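Local coordinates for bacterial transferase hexapeptide (Three repeats) family protein (Acinetobacter baumannii, PDB 4M9C) that acts as an acetyltransferase in the biosynthesis of UDP-N,N'-diacetylbacillosamine, probably acetylating an amino group of a UDP-sugar precursor, at residues A[126-131]-A[146-151]; A[33-38]-A[46-51]; A[19-24]-A[91-96]; A[179-184]-A[196-201]. One frame throughout, in Å; residues are numbered along the deposited sequence.

Contact 1 (A[126-131]-A[146-151])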
loop_
_atom_site.group_PDB
_atom_site.type_symbol
_atom_site.label_atom_id
_atom_site.label_comp_id
_atom_site.label_asym_id
_atom_site.label_seq_id
_atom_site.Cartn_x
_atom_site.Cartn_y
_atom_site.Cartn_z
ATOM N N LYS A 126 -3.507 16.689 -17.291
ATOM C CA LYS A 126 -4.330 15.791 -18.094
ATOM C C LYS A 126 -3.694 14.416 -18.261
ATOM O O LYS A 126 -2.474 14.282 -18.271
ATOM C CB LYS A 126 -4.614 16.403 -19.472
ATOM C CG LYS A 126 -5.121 17.840 -19.423
ATOM C CD LYS A 126 -5.659 18.299 -20.789
ATOM N N PHE A 127 -4.547 13.401 -18.372
ATOM C CA PHE A 127 -4.119 12.041 -18.679
ATOM C C PHE A 127 -3.060 11.513 -17.712
ATOM O O PHE A 127 -2.100 10.849 -18.107
ATOM C CB PHE A 127 -3.719 11.937 -20.160
ATOM C CG PHE A 127 -4.820 12.390 -21.086
ATOM C CD1 PHE A 127 -4.829 13.676 -21.600
ATOM C CD2 PHE A 127 -5.890 11.553 -21.368
ATOM C CE1 PHE A 127 -5.872 14.110 -22.399
ATOM C CE2 PHE A 127 -6.930 11.976 -22.177
ATOM C CZ PHE A 127 -6.918 13.259 -22.695
ATOM N N PHE A 128 -3.268 11.814 -16.431
ATOM C CA PHE A 128 -2.470 11.256 -15.347
ATOM C C PHE A 128 -2.815 9.791 -15.129
ATOM O O PHE A 128 -3.991 9.409 -15.141
ATOM C CB PHE A 128 -2.735 12.042 -14.063
ATOM C CG PHE A 128 -1.974 11.551 -12.877
ATOM C CD1 PHE A 128 -0.589 11.548 -12.879
ATOM C CD2 PHE A 128 -2.646 11.151 -11.724
ATOM C CE1 PHE A 128 0.127 11.111 -11.765
ATOM C CE2 PHE A 128 -1.948 10.727 -10.597
ATOM C CZ PHE A 128 -0.547 10.701 -10.618
ATOM N N HIS A 129 -1.783 8.973 -14.945
ATOM C CA HIS A 129 -1.951 7.550 -14.672
ATOM C C HIS A 129 -1.280 7.206 -13.352
ATOM O O HIS A 129 -0.068 7.399 -13.192
ATOM C CB HIS A 129 -1.326 6.703 -15.778
ATOM C CG HIS A 129 -2.209 6.512 -16.973
ATOM N ND1 HIS A 129 -2.138 5.392 -17.773
ATOM C CD2 HIS A 129 -3.184 7.293 -17.502
ATOM C CE1 HIS A 129 -3.032 5.488 -18.744
ATOM N NE2 HIS A 129 -3.676 6.634 -18.604
ATOM N N ALA A 130 -2.068 6.701 -12.406
ATOM C CA ALA A 130 -1.549 6.245 -11.119
ATOM C C ALA A 130 -1.885 4.775 -10.972
ATOM O O ALA A 130 -3.045 4.418 -10.769
ATOM C CB ALA A 130 -2.185 7.017 -9.994
ATOM N N ASN A 131 -0.884 3.916 -11.084
ATOM C CA ASN A 131 -1.114 2.486 -10.928
ATOM C C ASN A 131 -1.146 2.101 -9.465
ATOM O O ASN A 131 -0.940 2.942 -8.590
ATOM C CB ASN A 131 -0.062 1.653 -11.668
ATOM C CG ASN A 131 -0.671 0.432 -12.360
ATOM O OD1 ASN A 131 -1.483 -0.311 -11.779
ATOM N ND2 ASN A 131 -0.299 0.238 -13.618
ATOM N N VAL A 146 1.730 12.384 -17.227
ATOM C CA VAL A 146 2.605 11.832 -16.208
ATOM C C VAL A 146 2.120 10.437 -15.829
ATOM O O VAL A 146 0.904 10.175 -15.755
ATOM C CB VAL A 146 2.647 12.746 -14.969
ATOM C CG1 VAL A 146 3.367 12.067 -13.814
ATOM C CG2 VAL A 146 3.318 14.074 -15.329
ATOM N N THR A 147 3.071 9.542 -15.596
ATOM C CA THR A 147 2.766 8.158 -15.283
ATOM C C THR A 147 3.446 7.731 -14.000
ATOM O O THR A 147 4.665 7.868 -13.867
ATOM C CB THR A 147 3.237 7.229 -16.422
ATOM O OG1 THR A 147 2.511 7.542 -17.612
ATOM C CG2 THR A 147 2.994 5.778 -16.064
ATOM N N PHE A 148 2.656 7.233 -13.052
ATOM C CA PHE A 148 3.176 6.648 -11.814
ATOM C C PHE A 148 3.009 5.152 -11.947
ATOM O O PHE A 148 1.879 4.657 -12.043
ATOM C CB PHE A 148 2.361 7.099 -10.575
ATOM C CG PHE A 148 2.750 8.455 -10.026
ATOM C CD1 PHE A 148 2.447 8.789 -8.719
ATOM C CD2 PHE A 148 3.397 9.395 -10.817
ATOM C CE1 PHE A 148 2.786 10.029 -8.205
ATOM C CE2 PHE A 148 3.730 10.638 -10.312
ATOM C CZ PHE A 148 3.429 10.957 -9.005
ATOM N N ALA A 149 4.120 4.428 -11.948
ATOM C CA ALA A 149 4.079 2.978 -11.948
ATOM C C ALA A 149 3.594 2.552 -10.568
ATOM O O ALA A 149 3.506 3.381 -9.668
ATOM C CB ALA A 149 5.474 2.416 -12.229
ATOM N N PRO A 150 3.299 1.259 -10.389
ATOM C CA PRO A 150 2.802 0.751 -9.106
ATOM C C PRO A 150 3.759 1.020 -7.951
ATOM O O PRO A 150 4.964 0.819 -8.084
ATOM C CB PRO A 150 2.667 -0.760 -9.346
ATOM C CG PRO A 150 2.568 -0.910 -10.825
ATOM C CD PRO A 150 3.365 0.213 -11.423
ATOM N N GLY A 151 3.213 1.494 -6.834
ATOM C CA GLY A 151 3.988 1.689 -5.629
ATOM C C GLY A 151 4.829 2.947 -5.662
ATOM O O GLY A 151 5.694 3.133 -4.800
HETATM O O HOH W 1 -0.671 13.875 -16.047
#
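The ring of F128 drives its edge into the face of F148, a T-shaped pair with centroids 5.1 Å apart and planes at 77°. F128 CZ stands over the centre of the F148 ring, and F128 CE1 comes within 3.8 Å of F148 CD2. With CG trans to the backbone N (chi1 180°), F128 reaches toward the next coil, where V146 CG1 sits at the same ring edge, 4.0 Å from CE1. Bulky apolar side chains suit this buried, tightly filled side. The backbones run parallel. H129 is held by its backbone N and O, N to V146 O at 3.1 Å and O from F148 N at 2.7 Å, and N131 N continues the ladder to F148 O at 3.0 Å. N131 CB also lies against the P150 ring, 3.7 Å from CD. Elsewhere the fit is looser: one water bridges K126 O and V146 N where the chains diverge, and H129 CB approaches T147 OG1 no closer than 4.3 Å. That hydroxyl is instead engaged by R76 and A71 O. The segments belong to successive coils of the left-handed beta-helix, with strand 111-112 beyond 126-131, strand 165-166 beyond 146-151, and helix 73-85 against H129 and T147.

Contact 2 (A[33-38]-A[46-51])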
loop_
_atom_site.group_PDB
_atom_site.type_symbol
_atom_site.label_atom_id
_atom_site.label_comp_id
_atom_site.label_asym_id
_atom_site.label_seq_id
_atom_site.Cartn_x
_atom_site.Cartn_y
_atom_site.Cartn_z
ATOM N N PHE A 33 -18.719 -2.543 -24.373
ATOM C CA PHE A 33 -17.280 -2.331 -24.149
ATOM C C PHE A 33 -16.384 -3.070 -25.141
ATOM O O PHE A 33 -16.684 -4.187 -25.541
ATOM C CB PHE A 33 -16.891 -2.784 -22.743
ATOM C CG PHE A 33 -17.571 -2.021 -21.641
ATOM C CD1 PHE A 33 -16.887 -1.036 -20.939
ATOM C CD2 PHE A 33 -18.879 -2.309 -21.291
ATOM C CE1 PHE A 33 -17.507 -0.341 -19.911
ATOM C CE2 PHE A 33 -19.506 -1.622 -20.267
ATOM C CZ PHE A 33 -18.825 -0.635 -19.578
ATOM N N ALA A 34 -15.254 -2.461 -25.490
ATOM C CA ALA A 34 -14.261 -3.133 -26.313
ATOM C C ALA A 34 -12.852 -2.667 -26.001
ATOM O O ALA A 34 -12.634 -1.523 -25.599
ATOM C CB ALA A 34 -14.561 -2.923 -27.801
ATOM N N PHE A 35 -11.897 -3.567 -26.198
ATOM C CA PHE A 35 -10.498 -3.183 -26.302
ATOM C C PHE A 35 -10.228 -2.587 -27.685
ATOM O O PHE A 35 -10.722 -3.090 -28.690
ATOM C CB PHE A 35 -9.603 -4.397 -26.084
ATOM C CG PHE A 35 -9.628 -4.929 -24.676
ATOM C CD1 PHE A 35 -8.934 -4.278 -23.668
ATOM C CD2 PHE A 35 -10.325 -6.091 -24.369
ATOM C CE1 PHE A 35 -8.946 -4.766 -22.380
ATOM C CE2 PHE A 35 -10.348 -6.584 -23.078
ATOM C CZ PHE A 35 -9.657 -5.922 -22.082
ATOM N N ILE A 36 -9.450 -1.510 -27.729
ATOM C CA ILE A 36 -9.008 -0.923 -28.990
ATOM C C ILE A 36 -7.531 -1.236 -29.181
ATOM O O ILE A 36 -6.696 -0.811 -28.374
ATOM C CB ILE A 36 -9.173 0.607 -28.987
ATOM C CG1 ILE A 36 -10.649 0.994 -28.864
ATOM C CG2 ILE A 36 -8.549 1.221 -30.240
ATOM C CD1 ILE A 36 -10.882 2.491 -28.849
ATOM N N ASP A 37 -7.208 -1.981 -30.239
ATOM C CA ASP A 37 -5.823 -2.369 -30.514
ATOM C C ASP A 37 -5.652 -2.829 -31.968
ATOM O O ASP A 37 -6.117 -3.900 -32.346
ATOM C CB ASP A 37 -5.372 -3.469 -29.547
ATOM C CG ASP A 37 -3.867 -3.687 -29.567
ATOM O OD1 ASP A 37 -3.180 -3.226 -28.622
ATOM O OD2 ASP A 37 -3.371 -4.322 -30.527
ATOM N N ASP A 38 -4.991 -2.006 -32.779
ATOM C CA ASP A 38 -4.822 -2.304 -34.203
ATOM C C ASP A 38 -4.157 -3.659 -34.409
ATOM O O ASP A 38 -4.650 -4.499 -35.165
ATOM C CB ASP A 38 -4.011 -1.204 -34.893
ATOM C CG ASP A 38 -4.814 0.065 -35.103
ATOM O OD1 ASP A 38 -6.063 -0.020 -35.081
ATOM O OD2 ASP A 38 -4.205 1.142 -35.293
ATOM N N ASN A 46 -10.502 -11.727 -22.909
ATOM C CA ASN A 46 -11.328 -11.840 -21.708
ATOM C C ASN A 46 -12.815 -11.694 -22.027
ATOM O O ASN A 46 -13.575 -11.122 -21.246
ATOM C CB ASN A 46 -10.910 -10.822 -20.632
ATOM C CG ASN A 46 -9.558 -11.149 -20.006
ATOM O OD1 ASN A 46 -9.003 -12.227 -20.229
ATOM N ND2 ASN A 46 -9.032 -10.221 -19.200
ATOM N N GLY A 47 -13.215 -12.207 -23.190
ATOM C CA GLY A 47 -14.615 -12.230 -23.587
ATOM C C GLY A 47 -15.061 -10.950 -24.260
ATOM O O GLY A 47 -16.242 -10.780 -24.552
ATOM N N TYR A 48 -14.124 -10.039 -24.494
ATOM C CA TYR A 48 -14.444 -8.761 -25.124
ATOM C C TYR A 48 -13.860 -8.721 -26.529
ATOM O O TYR A 48 -12.803 -9.298 -26.772
ATOM C CB TYR A 48 -13.822 -7.600 -24.346
ATOM C CG TYR A 48 -14.337 -7.370 -22.939
ATOM C CD1 TYR A 48 -15.394 -6.500 -22.701
ATOM C CD2 TYR A 48 -13.738 -7.987 -21.853
ATOM C CE1 TYR A 48 -15.852 -6.265 -21.414
ATOM C CE2 TYR A 48 -14.196 -7.761 -20.557
ATOM C CZ TYR A 48 -15.252 -6.900 -20.349
ATOM O OH TYR A 48 -15.710 -6.664 -19.073
ATOM N N PRO A 49 -14.531 -8.008 -27.445
ATOM C CA PRO A 49 -14.005 -7.766 -28.791
ATOM C C PRO A 49 -12.796 -6.860 -28.714
ATOM O O PRO A 49 -12.782 -5.919 -27.914
ATOM C CB PRO A 49 -15.137 -7.006 -29.490
ATOM C CG PRO A 49 -16.330 -7.151 -28.609
ATOM C CD PRO A 49 -15.839 -7.366 -27.232
ATOM N N VAL A 50 -11.790 -7.149 -29.529
ATOM C CA VAL A 50 -10.652 -6.259 -29.685
ATOM C C VAL A 50 -10.774 -5.642 -31.068
ATOM O O VAL A 50 -10.724 -6.350 -32.079
ATOM C CB VAL A 50 -9.322 -7.022 -29.568
ATOM C CG1 VAL A 50 -8.143 -6.056 -29.570
ATOM C CG2 VAL A 50 -9.318 -7.889 -28.317
ATOM N N LEU A 51 -10.954 -4.327 -31.112
ATOM C CA LEU A 51 -11.211 -3.628 -32.365
ATOM C C LEU A 51 -10.033 -2.772 -32.796
ATOM O O LEU A 51 -9.271 -2.272 -31.962
ATOM C CB LEU A 51 -12.443 -2.732 -32.234
ATOM C CG LEU A 51 -13.718 -3.380 -31.703
ATOM C CD1 LEU A 51 -14.797 -2.320 -31.528
ATOM C CD2 LEU A 51 -14.191 -4.478 -32.648
#
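L51 N bonds to F35 O at 2.7 Å, almost straight at 172°, and the same oxygen also receives the CA-H of V50. The carbonyl of the same residue, L51 O, is shared likewise, by D37 N at 2.7 Å and the CA-H of I36. The bond from F35 N to P49 O is longer, 3.0 Å, and more bent, 136°. Proline has no N-H to offer, and P49 CD faces F33 O instead, at 3.7 Å. On one side of the sheet the F35 ring is set nearly perpendicular to that of Y48 in an oblique pairing, its CD2 3.8 Å from Y48 CB, while V50 CG1 lies between F35 CB and D37 CB. M18 of helix 14-24 packs on both aromatic side chains. The other side suits a small residue: A34 CB receives L51 CD1 at 3.8 Å, a methyl brought there by an L51 chain with CG beside its own backbone N (chi1 -52°). The D37 carboxylate turns to L40 N. Parallel strands 33-36 and 48-51, with strand 3-8 next in order and helix 14-24 packed on one face, are characteristic of the Rossmann-like N-terminal domain of PglD-type acetyltransferases.

Contact 3 (A[19-24]-A[91-96])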
loop_
_atom_site.group_PDB
_atom_site.type_symbol
_atom_site.label_atom_id
_atom_site.label_comp_id
_atom_site.label_asym_id
_atom_site.label_seq_id
_atom_site.Cartn_x
_atom_site.Cartn_y
_atom_site.Cartn_z
ATOM N N PRO A 19 -11.845 -4.043 -16.195
ATOM C CA PRO A 19 -12.818 -4.245 -15.113
ATOM C C PRO A 19 -13.025 -2.987 -14.262
ATOM O O PRO A 19 -14.108 -2.791 -13.709
ATOM C CB PRO A 19 -12.205 -5.381 -14.285
ATOM C CG PRO A 19 -10.766 -5.457 -14.713
ATOM C CD PRO A 19 -10.735 -5.008 -16.127
ATOM N N LEU A 20 -12.009 -2.133 -14.175
ATOM C CA LEU A 20 -12.172 -0.867 -13.466
ATOM C C LEU A 20 -13.212 0.001 -14.165
ATOM O O LEU A 20 -14.092 0.573 -13.519
ATOM C CB LEU A 20 -10.836 -0.118 -13.380
ATOM C CG LEU A 20 -9.706 -0.830 -12.625
ATOM C CD1 LEU A 20 -8.429 0.015 -12.637
ATOM C CD2 LEU A 20 -10.144 -1.145 -11.186
ATOM N N VAL A 21 -13.109 0.110 -15.487
ATOM C CA VAL A 21 -14.054 0.932 -16.229
ATOM C C VAL A 21 -15.456 0.298 -16.255
ATOM O O VAL A 21 -16.453 1.013 -16.281
ATOM C CB VAL A 21 -13.541 1.297 -17.650
ATOM C CG1 VAL A 21 -13.571 0.088 -18.578
ATOM C CG2 VAL A 21 -14.363 2.440 -18.220
ATOM N N ARG A 22 -15.528 -1.032 -16.218
ATOM C CA ARG A 22 -16.810 -1.718 -16.063
ATOM C C ARG A 22 -17.495 -1.267 -14.779
ATOM O O ARG A 22 -18.693 -0.947 -14.785
ATOM C CB ARG A 22 -16.638 -3.239 -16.029
ATOM C CG ARG A 22 -16.266 -3.896 -17.367
ATOM C CD ARG A 22 -17.363 -3.751 -18.439
ATOM N NE ARG A 22 -18.695 -4.094 -17.940
ATOM C CZ ARG A 22 -19.177 -5.333 -17.856
ATOM N NH1 ARG A 22 -18.436 -6.372 -18.229
ATOM N NH2 ARG A 22 -20.407 -5.538 -17.392
ATOM N N GLN A 23 -16.730 -1.246 -13.684
ATOM C CA GLN A 23 -17.240 -0.834 -12.376
ATOM C C GLN A 23 -17.533 0.661 -12.316
ATOM O O GLN A 23 -18.406 1.088 -11.569
ATOM C CB GLN A 23 -16.241 -1.163 -11.264
ATOM C CG GLN A 23 -16.049 -2.622 -10.972
ATOM C CD GLN A 23 -15.136 -2.827 -9.773
ATOM O OE1 GLN A 23 -14.311 -3.742 -9.745
ATOM N NE2 GLN A 23 -15.279 -1.965 -8.777
ATOM N N GLN A 24 -16.780 1.457 -13.076
ATOM C CA GLN A 24 -17.021 2.895 -13.136
ATOM C C GLN A 24 -18.417 3.176 -13.728
ATOM O O GLN A 24 -19.098 4.119 -13.319
ATOM C CB GLN A 24 -15.950 3.577 -13.989
ATOM C CG GLN A 24 -15.918 5.090 -13.854
ATOM C CD GLN A 24 -15.213 5.521 -12.588
ATOM O OE1 GLN A 24 -14.223 4.909 -12.189
ATOM N NE2 GLN A 24 -15.727 6.565 -11.935
ATOM N N LEU A 91 -12.709 9.410 -20.746
ATOM C CA LEU A 91 -13.250 8.959 -19.472
ATOM C C LEU A 91 -12.248 9.125 -18.333
ATOM O O LEU A 91 -11.034 8.995 -18.529
ATOM C CB LEU A 91 -13.636 7.487 -19.572
ATOM C CG LEU A 91 -14.726 7.180 -20.584
ATOM C CD1 LEU A 91 -14.856 5.688 -20.758
ATOM C CD2 LEU A 91 -16.034 7.784 -20.095
ATOM N N ALA A 92 -12.766 9.408 -17.146
ATOM C CA ALA A 92 -11.967 9.335 -15.928
ATOM C C ALA A 92 -12.339 8.037 -15.220
ATOM O O ALA A 92 -13.520 7.706 -15.094
ATOM C CB ALA A 92 -12.241 10.545 -15.025
ATOM N N VAL A 93 -11.337 7.302 -14.758
ATOM C CA VAL A 93 -11.578 6.009 -14.139
ATOM C C VAL A 93 -10.862 5.968 -12.797
ATOM O O VAL A 93 -9.670 6.259 -12.729
ATOM C CB VAL A 93 -11.040 4.885 -15.052
ATOM C CG1 VAL A 93 -11.160 3.523 -14.386
ATOM C CG2 VAL A 93 -11.783 4.890 -16.369
ATOM N N GLN A 94 -11.592 5.650 -11.730
ATOM C CA GLN A 94 -10.988 5.421 -10.423
ATOM C C GLN A 94 -11.262 3.990 -10.015
ATOM O O GLN A 94 -11.943 3.246 -10.714
ATOM C CB GLN A 94 -11.606 6.316 -9.340
ATOM C CG GLN A 94 -11.647 7.783 -9.648
ATOM C CD GLN A 94 -12.890 8.172 -10.420
ATOM O OE1 GLN A 94 -12.807 8.902 -11.411
ATOM N NE2 GLN A 94 -14.057 7.697 -9.962
ATOM N N SER A 95 -10.756 3.616 -8.854
ATOM C CA SER A 95 -11.074 2.325 -8.289
ATOM C C SER A 95 -11.956 2.571 -7.092
ATOM O O SER A 95 -11.945 3.664 -6.523
ATOM C CB SER A 95 -9.801 1.619 -7.852
ATOM O OG SER A 95 -8.925 1.524 -8.956
ATOM N N THR A 96 -12.718 1.555 -6.713
ATOM C CA THR A 96 -13.602 1.660 -5.558
ATOM C C THR A 96 -12.860 2.110 -4.305
ATOM O O THR A 96 -13.357 2.938 -3.550
ATOM C CB THR A 96 -14.302 0.325 -5.281
ATOM O OG1 THR A 96 -15.039 -0.058 -6.445
ATOM C CG2 THR A 96 -15.277 0.448 -4.092
HETATM O O HOH W 2 -13.536 1.141 -10.830
#
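The side-chain amides of Q24 and Q94 stand almost upright to each other, their planes 83° apart, at the partly exposed margin of the contact. Over the Q24 amide comes the backbone N of Q94, which bonds to Q24 OE1 at 2.8 Å from well above the carbonyl plane, 39° out of it. The glutamine suits this place because its chain is long and flexible: CG, trans to the backbone N, lies beside A92 O, and the bend at chi2 (79°) then swings the amide onto the extended segment 91-96. In this way a helix side chain accepts a main-chain N-H of the linker.

A water makes a second polar link, donating to L20 O at 2.8 Å and to Q94 O at 2.6 Å. L20 O also takes the helical bond from Q24 N, 2.9 Å, and is therefore held twice.

Inward from these polar groups the contact is oily. L20 CB rests on V93 CG1 at 3.8 Å, while V21 turns CG2 to V93 CG2 at 4.0 Å and to L91 CD1 at 4.2 Å. Beta-branched valines fit well here, offering methyls close to the backbone. L20 CD2 reaches S95 OG at 3.7 Å, a hydroxyl hydrogen-bonded to L112 O.

Segment 91-96 is the linker from strand 89-90 into the beta-helix. It runs between helix 14-24 and strand 111-112, with V93 bonded to S110 and L112, while V21 and L91 both pack on I5 of strand 3-8 and L91 also reaches A65 of strand 63-68.

Contact 4 (A[179-184]-A[196-201])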
loop_
_atom_site.group_PDB
_atom_site.type_symbol
_atom_site.label_atom_id
_atom_site.label_comp_id
_atom_site.label_asym_id
_atom_site.label_seq_id
_atom_site.Cartn_x
_atom_site.Cartn_y
_atom_site.Cartn_z
ATOM N N LYS A 179 11.038 25.715 -1.553
ATOM C CA LYS A 179 11.858 24.983 -2.518
ATOM C C LYS A 179 11.244 23.624 -2.827
ATOM O O LYS A 179 11.606 22.615 -2.214
ATOM C CB LYS A 179 13.296 24.819 -2.000
ATOM C CG LYS A 179 13.957 26.130 -1.573
ATOM C CD LYS A 179 15.396 25.917 -1.139
ATOM N N PRO A 180 10.295 23.595 -3.764
ATOM C CA PRO A 180 9.737 22.307 -4.182
ATOM C C PRO A 180 10.821 21.420 -4.775
ATOM O O PRO A 180 11.772 21.928 -5.368
ATOM C CB PRO A 180 8.741 22.698 -5.271
ATOM C CG PRO A 180 9.182 24.037 -5.738
ATOM C CD PRO A 180 9.713 24.715 -4.520
ATOM N N LEU A 181 10.697 20.110 -4.599
ATOM C CA LEU A 181 11.554 19.183 -5.323
ATOM C C LEU A 181 10.953 18.993 -6.723
ATOM O O LEU A 181 9.749 18.753 -6.873
ATOM C CB LEU A 181 11.675 17.851 -4.581
ATOM C CG LEU A 181 12.729 16.904 -5.163
ATOM C CD1 LEU A 181 13.210 15.888 -4.139
ATOM C CD2 LEU A 181 12.215 16.200 -6.415
ATOM N N ILE A 182 11.784 19.124 -7.749
ATOM C CA ILE A 182 11.292 19.085 -9.117
ATOM C C ILE A 182 11.781 17.855 -9.862
ATOM O O ILE A 182 12.970 17.535 -9.843
ATOM C CB ILE A 182 11.720 20.341 -9.893
ATOM C CG1 ILE A 182 11.183 21.599 -9.207
ATOM C CG2 ILE A 182 11.249 20.265 -11.335
ATOM C CD1 ILE A 182 11.758 22.876 -9.770
ATOM N N ILE A 183 10.840 17.156 -10.485
ATOM C CA ILE A 183 11.132 16.092 -11.428
ATOM C C ILE A 183 10.936 16.695 -12.815
ATOM O O ILE A 183 9.823 17.053 -13.186
ATOM C CB ILE A 183 10.160 14.910 -11.261
ATOM C CG1 ILE A 183 10.240 14.349 -9.839
ATOM C CG2 ILE A 183 10.465 13.811 -12.274
ATOM C CD1 ILE A 183 11.650 13.953 -9.422
ATOM N N GLY A 184 12.017 16.824 -13.574
ATOM C CA GLY A 184 11.961 17.542 -14.841
ATOM C C GLY A 184 11.150 16.903 -15.956
ATOM O O GLY A 184 10.885 15.699 -15.958
ATOM N N THR A 196 16.387 11.991 -3.762
ATOM C CA THR A 196 16.664 12.902 -2.654
ATOM C C THR A 196 16.820 14.349 -3.108
ATOM O O THR A 196 16.973 15.240 -2.294
ATOM C CB THR A 196 17.922 12.476 -1.885
ATOM O OG1 THR A 196 19.057 12.535 -2.758
ATOM C CG2 THR A 196 17.768 11.050 -1.377
ATOM N N LYS A 197 16.759 14.588 -4.412
ATOM C CA LYS A 197 16.876 15.949 -4.912
ATOM C C LYS A 197 16.269 16.044 -6.292
ATOM O O LYS A 197 16.007 15.018 -6.921
ATOM C CB LYS A 197 18.342 16.380 -4.956
ATOM C CG LYS A 197 19.207 15.450 -5.753
ATOM C CD LYS A 197 20.692 15.779 -5.577
ATOM C CE LYS A 197 21.541 14.780 -6.352
ATOM N NZ LYS A 197 22.978 15.175 -6.445
ATOM N N SER A 198 16.051 17.273 -6.756
ATOM C CA SER A 198 15.482 17.504 -8.072
ATOM C C SER A 198 16.215 16.723 -9.171
ATOM O O SER A 198 17.425 16.540 -9.121
ATOM C CB SER A 198 15.459 18.995 -8.390
ATOM O OG SER A 198 14.586 19.673 -7.499
ATOM N N VAL A 199 15.449 16.257 -10.146
ATOM C CA VAL A 199 15.971 15.525 -11.291
ATOM C C VAL A 199 15.783 16.385 -12.540
ATOM O O VAL A 199 14.677 16.852 -12.793
ATOM C CB VAL A 199 15.190 14.211 -11.482
ATOM C CG1 VAL A 199 15.641 13.492 -12.754
ATOM C CG2 VAL A 199 15.353 13.320 -10.258
ATOM N N PRO A 200 16.868 16.612 -13.311
ATOM C CA PRO A 200 16.862 17.406 -14.549
ATOM C C PRO A 200 15.919 16.847 -15.617
ATOM O O PRO A 200 15.709 15.632 -15.694
ATOM C CB PRO A 200 18.313 17.297 -15.042
ATOM C CG PRO A 200 19.107 17.044 -13.830
ATOM C CD PRO A 200 18.227 16.170 -12.960
ATOM N N ALA A 201 15.356 17.730 -16.433
ATOM C CA ALA A 201 14.495 17.305 -17.509
ATOM C C ALA A 201 15.235 16.290 -18.382
ATOM O O ALA A 201 16.438 16.406 -18.591
ATOM C CB ALA A 201 14.047 18.509 -18.337
#
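This is a short coil-to-coil backbone pairing in the C-terminal part of the left-handed beta-helix, where strand 181-183 meets a loop that follows strand 194-195. Only one bridge is formed, between I183 and V199, and the directions of the touching parts differ by 45°, so the ladder is brief. V199 is held from both its polar atoms: its N bonds to I182 O at 2.8 Å and its O accepts G184 N, also at 2.8 Å. Around this bridge the apolar side chains lie alongside one another, I183 CD1 touching V199 CG2 at 3.8 Å. I183 also packs on I160 of strand 158-160, the preceding neighbour of its strand, and V199 on A187, as branched aliphatic residues should in the filled interior of a coil. L181 lays its CD1 against the backbone of the loop, with L181 CD1 3.7 Å from K197 C; its CG sits trans to the backbone N (chi1 -171°), and this brings the methyl over the loop. At the far end G184 has no side chain to keep the chains apart, and its CA comes to 3.7 Å from that of A201. T196, at the other end of the loop, packs on M191 of the third subunit. The pairing is extended by a side chain where the main chain turns aside: small S198 folds its hydroxyl back, and OG stands in for a backbone carbonyl, accepting I182 N at 2.9 Å and 171°.

In the fold
Contact 2 falls within the span of chain between the two segments of contact 3; contacts 1 and 4 follow in series along the beta-helix. Contacts 2 and 3 touch directly: R22 of helix 14-24 carries NH1 2.9 Å from Y48 OH, a probable hydrogen bond, and packs on F33, although the centres of the two contacts are about 16 Å apart. Contact 3 ties that helix to the linker leading into the beta-helix, and its nearest atoms come within about 6 Å of contact 1. Contact 4 repeats the coil-to-coil theme of contact 1 farther along the helix, about 18 Å away between centres. Contacts 2 and 4, with centres about 39 Å apart, lie on opposite sides of the chain's centre.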